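PDB 2RAU: putative esterase from Sulfolobus solfataricus P2, which probably hydrolyses ester bonds as a lipase-like member of the alpha/beta-hydrolase family and binds calcium. Local coordinates for residues Tyr255-Ser260 and Ser338-Asn343; Glu263-Ile268 and Gly328-Tyr333; Pro79-Ser84 and Leu89-Phe94. All coordinates share one frame; numbering follows the deposited sequence.

Interaction 1 of 3, residues Tyr255-Ser260 and Ser338-Asn343; sequences YDYPYS and SEKDVN
Tyr257 holds CG anti to its backbone N (chi1 -171°), which carries the phenol to helix 338-353, where Asp341, with CG beside its own backbone N, meets it from the opposite direction; Lys340 starts off extended and then bends at its last two torsions, bringing its ammonium to the same place. The two side chains from the helix converge on one hydroxyl. Tyr257 OH donates to Asp341 OD2 at 2.6 Å, on the syn lone pair of that oxygen, and accepts from Lys340 NZ at 2.8 Å. OD2 sits at the edge of the ring, near its plane, whereas the carboxylate is turned 65° against the ring; the ammonium approaches the ring obliquely. Lys340 NZ also makes a salt bridge to Asp341 OD1 at 2.8 Å, again on the syn side, so hydroxyl, ammonium and carboxylate close a small cycle in which each group touches the other two. The lysine charge probably polarises the phenol and strengthens its donation. Asp341 OD2 is shared with Tyr327 OH, which ties the carboxylate to the loop after strand 320-324. Pro258, after a cis peptide bond, sets CB over one face of the Tyr257 ring, toward its rim, and Tyr257 N donates to Asp256 OD1 at 2.7 Å. A phenylalanine in place of Tyr257 would probably leave the ammonium and Asp341 OD2 each without one mate and the loop without its polar tie to the helix. This is a surface contact in which a salt bridge between neighbouring helix residues is bridged by a tyrosine hydroxyl, joining the loop between helices 238-248 and 262-270 to the start of helix 338-353, the C-terminal helix of this alpha/beta-hydrolase fold.

Interaction 2 of 3, residues Glu263-Ile268 and Gly328-Tyr333; sequences EDMFPI and GHLDVY
Met265, a selenomethionine on helix 262-270, reaches across to Leu330 and Asp331 in the loop after strand 320-324. It carries the contact: CG is anti to the carbonyl carbon (chi1 -62°) and the chain bends at chi2 and chi3, bringing SE to Leu330 and CE to Asp331. SE rests 3.6 Å from Leu330 CB and 3.8 Å from Leu330 CD1, so the leucine is touched along its near flank and at one branch. Beyond it the methyl CE lies 3.3 Å from Asp331 OD1, the two side chains crossing at about a right angle. Phe266 turns from this loop and packs edge-to-face on Trp219. Pro267, whose ring nitrogen carries no hydrogen, marks a kink in the helix, and one residue on Ile268 points its CB toward the loop and is partly buried against it, but without a close contact.

Asp331 is itself held: OD2 takes the N-H of Gly328 at 2.9 Å through its anti lone pair, and OD1 takes its strongest bond from Ser260. Both bonds hold the carboxylate beside the methyl, and the one from Gly328 closes the turn round His329, which pairs with Ser152 and Asp177 in what is probably the Ser-His-Asp triad. Across the two segments the chemistry is thus apolar apart from one oxygen: selenium and methyl supply a buried, non-polar cover for the loop, and the aspartate oxygens are bonded by Ser260 and Gly328, while the helix offers OD1 only a methyl.

Interaction 3 of 3, residues Pro79-Ser84 and Leu89-Phe94; sequences PDYRKS and LARNGF
Tyr81 and Arg91 form a cation-pi pair that joins the 3-10 turn before helix 85-91 to the last residue of that helix, a short one of the alpha/beta-hydrolase fold leading into strand 94-100. The guanidinium lies over one face of the phenol, with Arg91 CZ 4.1 Å from the centroid of the Tyr81 ring. It does not lie flat: the two planes stand 48° apart, so Arg91 NH1 dips closest, 3.2 Å from Tyr81 CD2, near the rim. Bends at chi2 and chi3 turn the guanidinium over the Tyr81 ring, and on Tyr81 a chi1 of 85° sets CG between the backbone N and carbonyl carbon, presenting the ring face to Arg91.

Apolar contact backs this pair. Arg91 CG lies 3.9 Å from Tyr81 CD1, while Arg82 CG packs on the opposite face, leaving the phenol sandwiched between two arginine side chains.

Polar bonds shape each segment. Asp80 OD1 accepts from Arg82 N in an Asx turn, and the same carboxylate takes a side-on salt bridge from the Arg82 guanidinium, which steadies the aliphatic part against that opposite face of Tyr81. In the other segment the helix ends in a Schellman motif: Phe94 N bonds to Leu89 O and Gly93 N to Ala90 O, with Gly93 supplying the positive phi. The straightest of the bonds to Asp80 is the one from Arg82 NE, which meets the syn lone pair of Asp80 OD1 at 3.2 Å and 174°, with OD1 in the guanidinium plane.

Along the chain interaction 3 comes first and closes locally around helix 85-91; interaction 2 is nested inside the long loop closed by interaction 1. The centres of interactions 1 and 2 are about 10 Å apart, and each lies about 16 Å from the centre of interaction 3. Interactions 1 and 2 share the region from the loop at 255-260 into helix 262-270 and the one from the loop at 328-333 into helix 338-353, with Ser260 linking them. The segment 79-84 reaches both: Arg82 O meets Asn343 ND2, and Lys83 forms a salt bridge with Asp264. Interactions 1 and 3 lie at the surface and interaction 2 is buried; together they connect the probable catalytic histidine loop to helices 262-270 and 338-353.

Interaction 1 of 3, residues Tyr255-Ser260 and Ser338-Asn343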
loop_
_atom_site.group_PDB
_atom_site.type_symbol
_atom_site.label_atom_id
_atom_site.label_comp_id
_atom_site.label_asym_id
_atom_site.label_seq_id
_atom_site.Cartn_x
_atom_site.Cartn_y
_atom_site.Cartn_z
ATOM N N TYR A 255 19.091 -2.737 13.117
ATOM C CA TYR A 255 20.155 -2.743 14.146
ATOM C C TYR A 255 19.695 -2.532 15.569
ATOM O O TYR A 255 20.484 -2.743 16.510
ATOM C CB TYR A 255 21.255 -1.710 13.776
ATOM C CG TYR A 255 21.670 -1.871 12.325
ATOM C CD1 TYR A 255 22.188 -3.083 11.874
ATOM C CD2 TYR A 255 21.496 -0.846 11.387
ATOM C CE1 TYR A 255 22.516 -3.272 10.603
ATOM C CE2 TYR A 255 21.861 -1.042 10.069
ATOM C CZ TYR A 255 22.359 -2.259 9.691
ATOM O OH TYR A 255 22.718 -2.516 8.380
ATOM N N ASP A 256 18.442 -2.099 15.707
ATOM C CA ASP A 256 17.858 -1.850 16.994
ATOM C C ASP A 256 16.356 -1.925 16.803
ATOM O O ASP A 256 15.884 -2.040 15.692
ATOM C CB ASP A 256 18.294 -0.489 17.516
ATOM C CG ASP A 256 18.164 -0.361 19.018
ATOM O OD1 ASP A 256 17.573 -1.246 19.691
ATOM O OD2 ASP A 256 18.656 0.646 19.535
ATOM N N TYR A 257 15.612 -1.843 17.911
ATOM C CA TYR A 257 14.168 -1.932 17.898
ATOM C C TYR A 257 13.577 -1.011 16.808
ATOM O O TYR A 257 13.881 0.169 16.746
ATOM C CB TYR A 257 13.639 -1.565 19.266
ATOM C CG TYR A 257 12.170 -1.816 19.436
ATOM C CD1 TYR A 257 11.233 -0.856 19.079
ATOM C CD2 TYR A 257 11.711 -3.025 19.932
ATOM C CE1 TYR A 257 9.877 -1.105 19.188
ATOM C CE2 TYR A 257 10.366 -3.269 20.067
ATOM C CZ TYR A 257 9.443 -2.312 19.678
ATOM O OH TYR A 257 8.078 -2.552 19.850
ATOM N N PRO A 258 12.640 -1.530 15.998
ATOM C CA PRO A 258 11.983 -2.837 16.076
ATOM C C PRO A 258 12.655 -4.046 15.474
ATOM O O PRO A 258 11.988 -5.060 15.369
ATOM C CB PRO A 258 10.618 -2.547 15.425
ATOM C CG PRO A 258 10.919 -1.592 14.412
ATOM C CD PRO A 258 12.009 -0.701 14.959
ATOM N N TYR A 259 13.943 -3.937 15.115
ATOM C CA TYR A 259 14.782 -5.072 14.683
ATOM C C TYR A 259 14.280 -5.714 13.411
ATOM O O TYR A 259 13.901 -6.888 13.378
ATOM C CB TYR A 259 14.899 -6.149 15.790
ATOM C CG TYR A 259 15.277 -5.694 17.196
ATOM C CD1 TYR A 259 16.596 -5.308 17.520
ATOM C CD2 TYR A 259 14.346 -5.696 18.243
ATOM C CE1 TYR A 259 16.943 -4.907 18.808
ATOM C CE2 TYR A 259 14.710 -5.292 19.530
ATOM C CZ TYR A 259 16.010 -4.900 19.800
ATOM O OH TYR A 259 16.361 -4.514 21.050
ATOM N N SER A 260 14.262 -4.919 12.355
ATOM C CA SER A 260 13.768 -5.348 11.044
ATOM C C SER A 260 14.474 -6.631 10.632
ATOM O O SER A 260 15.719 -6.726 10.751
ATOM C CB SER A 260 13.999 -4.248 10.007
ATOM O OG SER A 260 13.610 -3.000 10.527
ATOM N N SER A 338 5.222 -4.890 15.229
ATOM C CA SER A 338 4.160 -4.099 14.607
ATOM C C SER A 338 2.769 -4.483 15.171
ATOM O O SER A 338 1.857 -3.677 15.154
ATOM C CB SER A 338 4.192 -4.242 13.085
ATOM O OG SER A 338 3.704 -5.500 12.628
ATOM N N GLU A 339 2.616 -5.716 15.656
ATOM C CA GLU A 339 1.406 -6.141 16.289
ATOM C C GLU A 339 1.097 -5.236 17.459
ATOM O O GLU A 339 0.001 -4.681 17.520
ATOM C CB GLU A 339 1.471 -7.597 16.750
ATOM C CG GLU A 339 0.117 -8.097 17.279
ATOM C CD GLU A 339 0.131 -9.508 17.864
ATOM O OE1 GLU A 339 1.198 -10.177 17.913
ATOM O OE2 GLU A 339 -0.951 -9.942 18.307
ATOM N N LYS A 340 2.047 -5.084 18.379
ATOM C CA LYS A 340 1.874 -4.243 19.551
ATOM C C LYS A 340 1.767 -2.762 19.220
ATOM O O LYS A 340 0.923 -2.071 19.768
ATOM C CB LYS A 340 3.058 -4.431 20.530
ATOM C CG LYS A 340 3.134 -3.397 21.662
ATOM C CD LYS A 340 4.284 -3.699 22.664
ATOM C CE LYS A 340 5.751 -3.523 22.071
ATOM N NZ LYS A 340 6.387 -2.138 22.067
ATOM N N ASP A 341 2.652 -2.280 18.354
ATOM C CA ASP A 341 2.822 -0.848 18.140
ATOM C C ASP A 341 1.885 -0.242 17.125
ATOM O O ASP A 341 1.652 0.964 17.186
ATOM C CB ASP A 341 4.241 -0.529 17.667
ATOM C CG ASP A 341 5.325 -0.950 18.680
ATOM O OD1 ASP A 341 5.049 -0.956 19.892
ATOM O OD2 ASP A 341 6.453 -1.263 18.264
ATOM N N VAL A 342 1.419 -1.047 16.167
ATOM C CA VAL A 342 0.508 -0.557 15.103
ATOM C C VAL A 342 -0.844 -1.277 15.089
ATOM O O VAL A 342 -1.881 -0.689 15.309
ATOM C CB VAL A 342 1.176 -0.610 13.703
ATOM C CG1 VAL A 342 0.235 -0.094 12.599
ATOM C CG2 VAL A 342 2.508 0.152 13.692
ATOM N N ASN A 343 -0.817 -2.581 14.868
ATOM C CA ASN A 343 -2.044 -3.317 14.570
ATOM C C ASN A 343 -3.061 -3.341 15.694
ATOM O O ASN A 343 -4.243 -3.009 15.449
ATOM C CB ASN A 343 -1.711 -4.730 14.001
ATOM C CG ASN A 343 -0.886 -4.679 12.730
ATOM O OD1 ASN A 343 -0.843 -3.651 12.044
ATOM N ND2 ASN A 343 -0.189 -5.774 12.433
#

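Interaction 2 of 3, residues Glu263-Ile268 and Gly328-Tyr333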
loop_
_atom_site.group_PDB
_atom_site.type_symbol
_atom_site.label_atom_id
_atom_site.label_comp_id
_atom_site.label_asym_id
_atom_site.label_seq_id
_atom_site.Cartn_x
_atom_site.Cartn_y
_atom_site.Cartn_z
ATOM N N GLU A 263 13.520 -11.774 6.718
ATOM C CA GLU A 263 12.393 -12.676 6.495
ATOM C C GLU A 263 11.075 -11.935 6.269
ATOM O O GLU A 263 10.155 -12.462 5.615
ATOM C CB GLU A 263 12.233 -13.644 7.676
ATOM C CG GLU A 263 13.350 -14.668 7.832
ATOM C CD GLU A 263 14.615 -14.136 8.428
ATOM O OE1 GLU A 263 14.653 -13.099 9.115
ATOM O OE2 GLU A 263 15.592 -14.817 8.216
ATOM N N ASP A 264 10.999 -10.729 6.821
ATOM C CA ASP A 264 9.849 -9.819 6.635
ATOM C C ASP A 264 10.067 -8.880 5.439
ATOM O O ASP A 264 9.166 -8.701 4.606
ATOM C CB ASP A 264 9.582 -9.000 7.905
ATOM C CG ASP A 264 9.232 -9.878 9.100
ATOM O OD1 ASP A 264 8.594 -10.940 8.890
ATOM O OD2 ASP A 264 9.595 -9.536 10.249
HETATM N N MSE A 265 11.263 -8.331 5.318
HETATM C CA MSE A 265 11.535 -7.252 4.340
HETATM C C MSE A 265 11.685 -7.762 2.926
HETATM O O MSE A 265 11.192 -7.146 1.980
HETATM C CB MSE A 265 12.767 -6.441 4.682
HETATM C CG MSE A 265 12.728 -5.685 6.015
HETATM SE SE MSE A 265 11.395 -4.263 5.848
HETATM C CE MSE A 265 10.869 -4.284 7.735
ATOM N N PHE A 266 12.433 -8.840 2.784
ATOM C CA PHE A 266 12.755 -9.333 1.423
ATOM C C PHE A 266 11.480 -9.767 0.659
ATOM O O PHE A 266 11.381 -9.481 -0.550
ATOM C CB PHE A 266 13.857 -10.414 1.451
ATOM C CG PHE A 266 15.286 -9.869 1.773
ATOM C CD1 PHE A 266 15.512 -8.557 2.234
ATOM C CD2 PHE A 266 16.374 -10.727 1.734
ATOM C CE1 PHE A 266 16.774 -8.129 2.570
ATOM C CE2 PHE A 266 17.632 -10.286 2.066
ATOM C CZ PHE A 266 17.833 -8.991 2.450
ATOM N N PRO A 267 10.548 -10.506 1.329
ATOM C CA PRO A 267 9.282 -10.822 0.641
ATOM C C PRO A 267 8.445 -9.655 0.186
ATOM O O PRO A 267 7.828 -9.772 -0.866
ATOM C CB PRO A 267 8.564 -11.766 1.598
ATOM C CG PRO A 267 9.642 -12.380 2.390
ATOM C CD PRO A 267 10.622 -11.233 2.611
ATOM N N ILE A 268 8.501 -8.528 0.905
ATOM C CA ILE A 268 7.792 -7.294 0.543
ATOM C C ILE A 268 8.409 -6.739 -0.717
ATOM O O ILE A 268 7.722 -6.453 -1.675
ATOM C CB ILE A 268 7.757 -6.215 1.709
ATOM C CG1 ILE A 268 6.841 -6.723 2.840
ATOM C CG2 ILE A 268 7.352 -4.820 1.143
ATOM C CD1 ILE A 268 6.928 -5.960 4.243
ATOM N N GLY A 328 11.645 2.336 10.809
ATOM C CA GLY A 328 11.704 2.740 9.426
ATOM C C GLY A 328 10.317 2.597 8.812
ATOM O O GLY A 328 9.392 2.056 9.423
ATOM N N HIS A 329 10.188 3.060 7.576
ATOM C CA HIS A 329 8.921 3.068 6.855
ATOM C C HIS A 329 8.247 1.716 6.800
ATOM O O HIS A 329 7.059 1.555 7.166
ATOM C CB HIS A 329 9.181 3.619 5.442
ATOM C CG HIS A 329 7.944 3.935 4.659
ATOM N ND1 HIS A 329 6.885 4.653 5.181
ATOM C CD2 HIS A 329 7.639 3.702 3.358
ATOM C CE1 HIS A 329 5.971 4.824 4.239
ATOM N NE2 HIS A 329 6.402 4.254 3.128
ATOM N N LEU A 330 8.991 0.715 6.337
ATOM C CA LEU A 330 8.413 -0.597 6.155
ATOM C C LEU A 330 8.111 -1.333 7.430
ATOM O O LEU A 330 7.324 -2.275 7.384
ATOM C CB LEU A 330 9.249 -1.439 5.223
ATOM C CG LEU A 330 9.474 -0.915 3.780
ATOM C CD1 LEU A 330 10.398 -1.863 3.011
ATOM C CD2 LEU A 330 8.163 -0.754 3.051
ATOM N N ASP A 331 8.739 -0.935 8.537
ATOM C CA ASP A 331 8.440 -1.546 9.868
ATOM C C ASP A 331 6.994 -1.281 10.323
ATOM O O ASP A 331 6.457 -1.998 11.158
ATOM C CB ASP A 331 9.397 -1.015 10.954
ATOM C CG ASP A 331 10.834 -1.442 10.730
ATOM O OD1 ASP A 331 11.072 -2.678 10.599
ATOM O OD2 ASP A 331 11.707 -0.524 10.710
ATOM N N VAL A 332 6.381 -0.238 9.777
ATOM C CA VAL A 332 4.966 0.083 10.053
ATOM C C VAL A 332 4.002 -1.042 9.614
ATOM O O VAL A 332 2.956 -1.275 10.235
ATOM C CB VAL A 332 4.591 1.459 9.426
ATOM C CG1 VAL A 332 3.123 1.834 9.769
ATOM C CG2 VAL A 332 5.572 2.558 9.957
ATOM N N TYR A 333 4.424 -1.797 8.607
ATOM C CA TYR A 333 3.619 -2.792 7.895
ATOM C C TYR A 333 3.940 -4.259 8.157
ATOM O O TYR A 333 3.226 -5.129 7.716
ATOM C CB TYR A 333 3.739 -2.533 6.378
ATOM C CG TYR A 333 3.636 -1.081 6.027
ATOM C CD1 TYR A 333 2.520 -0.345 6.383
ATOM C CD2 TYR A 333 4.634 -0.447 5.318
ATOM C CE1 TYR A 333 2.444 1.024 6.110
ATOM C CE2 TYR A 333 4.568 0.896 5.036
ATOM C CZ TYR A 333 3.468 1.625 5.437
ATOM O OH TYR A 333 3.402 2.967 5.153
#

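Interaction 3 of 3, residues Pro79-Ser84 and Leu89-Phe94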
loop_
_atom_site.group_PDB
_atom_site.type_symbol
_atom_site.label_atom_id
_atom_site.label_comp_id
_atom_site.label_asym_id
_atom_site.label_seq_id
_atom_site.Cartn_x
_atom_site.Cartn_y
_atom_site.Cartn_z
ATOM N N PRO A 79 2.220 -15.585 5.093
ATOM C CA PRO A 79 1.836 -14.455 5.939
ATOM C C PRO A 79 1.472 -14.826 7.361
ATOM O O PRO A 79 0.869 -15.870 7.610
ATOM C CB PRO A 79 0.559 -13.901 5.259
ATOM C CG PRO A 79 0.379 -14.651 4.011
ATOM C CD PRO A 79 1.275 -15.825 3.987
ATOM N N ASP A 80 1.847 -13.939 8.271
ATOM C CA ASP A 80 1.566 -14.057 9.684
ATOM C C ASP A 80 0.537 -12.979 9.995
ATOM O O ASP A 80 0.824 -11.801 9.826
ATOM C CB ASP A 80 2.844 -13.807 10.459
ATOM C CG ASP A 80 2.705 -14.003 11.927
ATOM O OD1 ASP A 80 1.581 -14.060 12.477
ATOM O OD2 ASP A 80 3.774 -14.081 12.566
ATOM N N TYR A 81 -0.628 -13.370 10.482
ATOM C CA TYR A 81 -1.699 -12.392 10.804
ATOM C C TYR A 81 -1.244 -11.335 11.835
ATOM O O TYR A 81 -1.718 -10.218 11.837
ATOM C CB TYR A 81 -3.009 -13.075 11.297
ATOM C CG TYR A 81 -3.016 -13.386 12.773
ATOM C CD1 TYR A 81 -3.467 -12.452 13.703
ATOM C CD2 TYR A 81 -2.489 -14.571 13.241
ATOM C CE1 TYR A 81 -3.435 -12.722 15.051
ATOM C CE2 TYR A 81 -2.424 -14.841 14.582
ATOM C CZ TYR A 81 -2.911 -13.925 15.484
ATOM O OH TYR A 81 -2.839 -14.230 16.816
ATOM N N ARG A 82 -0.304 -11.680 12.694
ATOM C CA ARG A 82 0.198 -10.730 13.662
ATOM C C ARG A 82 0.956 -9.586 12.990
ATOM O O ARG A 82 0.972 -8.469 13.509
ATOM C CB ARG A 82 1.093 -11.432 14.669
ATOM C CG ARG A 82 0.290 -12.365 15.593
ATOM C CD ARG A 82 1.173 -13.243 16.462
ATOM N NE ARG A 82 1.997 -14.064 15.600
ATOM C CZ ARG A 82 3.008 -14.828 16.019
ATOM N NH1 ARG A 82 3.303 -14.902 17.312
ATOM N NH2 ARG A 82 3.735 -15.535 15.150
ATOM N N LYS A 83 1.512 -9.867 11.821
ATOM C CA LYS A 83 2.376 -8.935 11.102
ATOM C C LYS A 83 1.680 -8.277 9.916
ATOM O O LYS A 83 2.337 -7.590 9.127
ATOM C CB LYS A 83 3.618 -9.672 10.548
ATOM C CG LYS A 83 4.489 -10.351 11.548
ATOM C CD LYS A 83 5.668 -11.013 10.823
ATOM C CE LYS A 83 6.515 -11.846 11.685
ATOM N NZ LYS A 83 7.584 -12.462 10.856
ATOM N N SER A 84 0.355 -8.457 9.792
ATOM C CA SER A 84 -0.388 -7.973 8.636
ATOM C C SER A 84 -1.665 -7.287 9.090
ATOM O O SER A 84 -2.523 -7.919 9.665
ATOM C CB SER A 84 -0.689 -9.140 7.700
ATOM O OG SER A 84 -1.652 -8.761 6.758
ATOM N N LEU A 89 -6.869 -7.414 11.416
ATOM C CA LEU A 89 -8.221 -6.861 11.558
ATOM C C LEU A 89 -9.289 -7.888 11.188
ATOM O O LEU A 89 -10.311 -7.944 11.843
ATOM C CB LEU A 89 -8.383 -5.537 10.811
ATOM C CG LEU A 89 -7.560 -4.357 11.284
ATOM C CD1 LEU A 89 -7.861 -3.199 10.334
ATOM C CD2 LEU A 89 -7.866 -4.034 12.763
ATOM N N ALA A 90 -9.052 -8.702 10.157
ATOM C CA ALA A 90 -10.015 -9.756 9.807
ATOM C C ALA A 90 -10.142 -10.790 10.940
ATOM O O ALA A 90 -11.250 -11.223 11.266
ATOM C CB ALA A 90 -9.646 -10.412 8.480
ATOM N N ARG A 91 -9.021 -11.189 11.561
ATOM C CA ARG A 91 -9.068 -12.129 12.688
ATOM C C ARG A 91 -9.832 -11.578 13.856
ATOM O O ARG A 91 -10.412 -12.312 14.624
ATOM C CB ARG A 91 -7.640 -12.484 13.184
ATOM C CG ARG A 91 -6.964 -13.543 12.360
ATOM C CD ARG A 91 -7.608 -14.959 12.497
ATOM N NE ARG A 91 -7.417 -15.511 13.818
ATOM C CZ ARG A 91 -6.282 -16.054 14.259
ATOM N NH1 ARG A 91 -5.215 -16.161 13.479
ATOM N NH2 ARG A 91 -6.220 -16.503 15.498
ATOM N N ASN A 92 -9.835 -10.260 13.972
ATOM C CA ASN A 92 -10.524 -9.560 15.042
ATOM C C ASN A 92 -11.940 -9.068 14.683
ATOM O O ASN A 92 -12.526 -8.249 15.396
ATOM C CB ASN A 92 -9.583 -8.465 15.547
ATOM C CG ASN A 92 -8.462 -9.060 16.410
ATOM O OD1 ASN A 92 -8.722 -9.390 17.541
ATOM N ND2 ASN A 92 -7.257 -9.255 15.863
ATOM N N GLY A 93 -12.491 -9.627 13.607
ATOM C CA GLY A 93 -13.908 -9.551 13.293
ATOM C C GLY A 93 -14.366 -8.606 12.209
ATOM O O GLY A 93 -15.555 -8.545 11.921
ATOM N N PHE A 94 -13.437 -7.882 11.594
ATOM C CA PHE A 94 -13.763 -6.923 10.555
ATOM C C PHE A 94 -13.785 -7.540 9.162
ATOM O O PHE A 94 -13.049 -8.492 8.866
ATOM C CB PHE A 94 -12.801 -5.740 10.563
ATOM C CG PHE A 94 -13.026 -4.776 11.687
ATOM C CD1 PHE A 94 -12.437 -4.987 12.929
ATOM C CD2 PHE A 94 -13.831 -3.661 11.511
ATOM C CE1 PHE A 94 -12.673 -4.116 13.962
ATOM C CE2 PHE A 94 -14.063 -2.781 12.531
ATOM C CZ PHE A 94 -13.489 -2.988 13.756
#